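Local coordinates for protein ATP synthase epsilon chain (Caldalkalibacillus thermarum TA2.A1, PDB 5IK2) that probably serves, as the epsilon subunit of the F1 sector, in proton-driven ATP synthesis, and binds ATP in its natural form, at residues E101-R106 with L115-A120. The protein carries 2 engineered substitutions. Sequence-based numbering, arbitrary orientation.
Sequences ETILKR and LRHKRA
Ile103 and Leu104 pack against His117 and Lys118 in a small, largely apolar contact between the two helices of the C-terminal helical hairpin, close to its turn. It illustrates how two antiparallel helices can meet near a hairpin bend through van der Waals packing, for within this pair of segments the touching side chains share neither hydrogen bond nor salt bridge. The backbones are nearest at Leu104 and His117, whose CA atoms are 6.6 Å apart, and 198 Å² of surface is buried between the segments.

The histidine is the centrepiece. Ile103 covers one face of its ring, with CB above that face and the methyl carbon CG2 of Ile103 3.5 Å from His117 CD2 and 3.6 Å from His117 NE2. This branch points at the imidazole because CG2 lies opposite the backbone N of Ile103, while CG1 swings beside that nitrogen (chi1 -65°). The two side chains meet at roughly a right angle. His117 is buried, and its ND1 is hydrogen-bonded to a residue just beyond the segments.

One residue further on, Leu104 reaches toward the partner helix at Lys118, just past its first turn. Its methyl CD1 comes within 4.0 Å of Lys118 CB and equally close to the backbone N of Lys118, so only the base of the lysine takes part, while the extended chain carries its ammonium away.

Beyond this pair of segments, His100 of helix 90-104 sets its ring against that of His117 with the planes tilted by about 30°, and Leu104 also touches Tyr114 and Leu121 of helix 114-133. Arg99, which binds ATP in this protein although no nucleotide is bound to this chain, lies one turn before Ile103, and the hairpin stands beside the N-terminal beta sandwich.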
ATOM      1  N   GLU H 101      17.858  30.380  54.922  1.00 39.70           N
ATOM      2  CA  GLU H 101      18.488  31.350  55.831  1.00 40.48           C
ATOM      3  C   GLU H 101      18.070  32.801  55.542  1.00 41.29           C
ATOM      4  O   GLU H 101      17.901  33.587  56.475  1.00 41.74           O
ATOM      5  CB  GLU H 101      20.020  31.200  55.837  1.00 40.61           C
ATOM      6  CG  GLU H 101      20.764  31.819  54.655  1.00 40.86           C
ATOM      7  CD  GLU H 101      22.226  31.405  54.583  1.00 40.98           C
ATOM      8  OE1 GLU H 101      22.849  31.625  53.524  1.00 41.18           O
ATOM      9  OE2 GLU H 101      22.760  30.867  55.578  1.00 41.10           O
ATOM     10  N   THR H 102      17.904  33.146  54.263  1.00 41.94           N
ATOM     11  CA  THR H 102      17.470  34.496  53.866  1.00 42.80           C
ATOM     12  C   THR H 102      15.988  34.751  54.176  1.00 43.30           C
ATOM     13  O   THR H 102      15.613  35.879  54.501  1.00 43.38           O
ATOM     14  CB  THR H 102      17.735  34.778  52.372  1.00 42.84           C
ATOM     15  OG1 THR H 102      17.083  33.792  51.567  1.00 43.71           O
ATOM     16  CG2 THR H 102      19.235  34.775  52.076  1.00 42.87           C
ATOM     17  N   ILE H 103      15.159  33.709  54.069  1.00 43.87           N
ATOM     18  CA  ILE H 103      13.751  33.773  54.495  1.00 44.25           C
ATOM     19  C   ILE H 103      13.654  33.895  56.023  1.00 45.32           C
ATOM     20  O   ILE H 103      12.863  34.691  56.532  1.00 45.45           O
ATOM     21  CB  ILE H 103      12.938  32.541  54.006  1.00 43.51           C
ATOM     22  CG1 ILE H 103      12.846  32.532  52.475  1.00 43.55           C
ATOM     23  CG2 ILE H 103      11.528  32.532  54.599  1.00 43.39           C
ATOM     24  CD1 ILE H 103      12.395  31.211  51.881  1.00 43.54           C
ATOM     25  N   LEU H 104      14.460  33.106  56.736  1.00 46.54           N
ATOM     26  CA  LEU H 104      14.450  33.075  58.208  1.00 47.97           C
ATOM     27  C   LEU H 104      14.846  34.413  58.848  1.00 48.94           C
ATOM     28  O   LEU H 104      14.336  34.759  59.913  1.00 48.60           O
ATOM     29  CB  LEU H 104      15.373  31.964  58.729  1.00 48.40           C
ATOM     30  CG  LEU H 104      15.166  31.501  60.173  1.00 49.13           C
ATOM     31  CD1 LEU H 104      13.940  30.603  60.277  1.00 49.21           C
ATOM     32  CD2 LEU H 104      16.403  30.778  60.688  1.00 49.58           C
ATOM     33  N   LYS H 105      15.752  35.148  58.200  1.00 50.55           N
ATOM     34  CA  LYS H 105      16.200  36.469  58.682  1.00 52.03           C
ATOM     35  C   LYS H 105      15.082  37.518  58.821  1.00 52.69           C
ATOM     36  O   LYS H 105      15.179  38.407  59.671  1.00 52.47           O
ATOM     37  CB  LYS H 105      17.324  37.018  57.790  1.00 52.64           C
ATOM     38  CG  LYS H 105      18.682  36.393  58.070  1.00 53.32           C
ATOM     39  CD  LYS H 105      19.659  36.615  56.928  1.00 54.21           C
ATOM     40  CE  LYS H 105      20.998  35.953  57.216  1.00 55.09           C
ATOM     41  NZ  LYS H 105      21.942  36.057  56.068  1.00 55.57           N
ATOM     42  N   ARG H 106      14.032  37.402  58.002  1.00 53.31           N
ATOM     43  CA  ARG H 106      12.866  38.301  58.063  1.00 54.22           C
ATOM     44  C   ARG H 106      11.628  37.617  58.679  1.00 55.57           C
ATOM     45  O   ARG H 106      10.499  37.832  58.229  1.00 56.49           O
ATOM     46  CB  ARG H 106      12.549  38.873  56.666  1.00 53.81           C
ATOM     47  CG  ARG H 106      12.248  37.840  55.584  1.00 53.20           C
ATOM     48  CD  ARG H 106      11.548  38.456  54.383  1.00 52.97           C
ATOM     49  NE  ARG H 106      11.394  37.491  53.293  1.00 53.02           N
ATOM     50  CZ  ARG H 106      10.486  36.511  53.240  1.00 52.60           C
ATOM     51  NH1 ARG H 106       9.602  36.322  54.223  1.00 52.61           N
ATOM     52  NH2 ARG H 106      10.461  35.701  52.184  1.00 52.60           N
ATOM     53  N   LEU H 115       9.417  27.221  62.072  1.00 58.49           N
ATOM     54  CA  LEU H 115       9.980  25.895  62.357  1.00 57.61           C
ATOM     55  C   LEU H 115      10.297  25.099  61.087  1.00 55.56           C
ATOM     56  O   LEU H 115      11.292  24.371  61.050  1.00 54.66           O
ATOM     57  CB  LEU H 115       9.035  25.079  63.250  1.00 58.45           C
ATOM     58  CG  LEU H 115       8.774  25.616  64.662  1.00 59.37           C
ATOM     59  CD1 LEU H 115       7.637  24.847  65.322  1.00 59.51           C
ATOM     60  CD2 LEU H 115      10.033  25.560  65.517  1.00 59.22           C
ATOM     61  N   ARG H 116       9.459  25.241  60.059  1.00 53.72           N
ATOM     62  CA  ARG H 116       9.651  24.529  58.789  1.00 52.58           C
ATOM     63  C   ARG H 116      10.940  24.958  58.080  1.00 50.84           C
ATOM     64  O   ARG H 116      11.689  24.110  57.591  1.00 50.42           O
ATOM     65  CB  ARG H 116       8.442  24.720  57.858  1.00 53.24           C
ATOM     66  CG  ARG H 116       8.352  23.678  56.748  1.00 53.97           C
ATOM     67  CD  ARG H 116       7.023  23.704  55.997  1.00 54.47           C
ATOM     68  NE  ARG H 116       7.122  24.343  54.679  1.00 55.45           N
ATOM     69  CZ  ARG H 116       6.949  25.643  54.415  1.00 56.39           C
ATOM     70  NH1 ARG H 116       6.659  26.525  55.374  1.00 56.84           N
ATOM     71  NH2 ARG H 116       7.072  26.076  53.161  1.00 56.31           N
ATOM     72  N   HIS H 117      11.194  26.266  58.041  1.00 48.85           N
ATOM     73  CA  HIS H 117      12.409  26.807  57.417  1.00 47.86           C
ATOM     74  C   HIS H 117      13.669  26.569  58.260  1.00 46.85           C
ATOM     75  O   HIS H 117      14.734  26.280  57.708  1.00 46.28           O
ATOM     76  CB  HIS H 117      12.261  28.308  57.118  1.00 47.76           C
ATOM     77  CG  HIS H 117      11.207  28.630  56.102  1.00 47.58           C
ATOM     78  ND1 HIS H 117      11.033  27.901  54.945  1.00 47.31           N
ATOM     79  CD2 HIS H 117      10.289  29.625  56.058  1.00 47.71           C
ATOM     80  CE1 HIS H 117      10.042  28.421  54.243  1.00 47.32           C
ATOM     81  NE2 HIS H 117       9.575  29.469  54.896  1.00 47.49           N
ATOM     82  N   LYS H 118      13.550  26.695  59.583  1.00 45.92           N
ATOM     83  CA  LYS H 118      14.690  26.502  60.490  1.00 45.33           C
ATOM     84  C   LYS H 118      15.184  25.052  60.495  1.00 44.21           C
ATOM     85  O   LYS H 118      16.392  24.811  60.508  1.00 42.73           O
ATOM     86  CB  LYS H 118      14.339  26.941  61.917  1.00 45.85           C
ATOM     87  CG  LYS H 118      15.545  27.063  62.840  1.00 46.35           C
ATOM     88  CD  LYS H 118      15.163  27.643  64.191  1.00 47.00           C
ATOM     89  CE  LYS H 118      16.378  27.783  65.092  1.00 47.51           C
ATOM     90  NZ  LYS H 118      16.019  28.300  66.443  1.00 47.59           N
ATOM     91  N   ARG H 119      14.249  24.101  60.492  1.00 43.70           N
ATOM     92  CA  ARG H 119      14.584  22.674  60.392  1.00 43.17           C
ATOM     93  C   ARG H 119      15.177  22.316  59.025  1.00 41.91           C
ATOM     94  O   ARG H 119      16.116  21.521  58.946  1.00 41.60           O
ATOM     95  CB  ARG H 119      13.362  21.794  60.701  1.00 44.02           C
ATOM     96  CG  ARG H 119      13.015  21.746  62.183  1.00 45.04           C
ATOM     97  CD  ARG H 119      11.839  20.825  62.476  1.00 45.85           C
ATOM     98  NE  ARG H 119      10.557  21.413  62.081  1.00 46.84           N
ATOM     99  CZ  ARG H 119       9.356  20.875  62.317  1.00 47.66           C
ATOM    100  NH1 ARG H 119       9.230  19.710  62.954  1.00 47.77           N
ATOM    101  NH2 ARG H 119       8.261  21.513  61.906  1.00 47.76           N
ATOM    102  N   ALA H 120      14.630  22.907  57.961  1.00 40.91           N
ATOM    103  CA  ALA H 120      15.165  22.736  56.601  1.00 39.94           C
ATOM    104  C   ALA H 120      16.558  23.364  56.430  1.00 39.19           C
ATOM    105  O   ALA H 120      17.387  22.840  55.684  1.00 38.78           O
ATOM    106  CB  ALA H 120      14.198  23.304  55.571  1.00 39.55           C
TER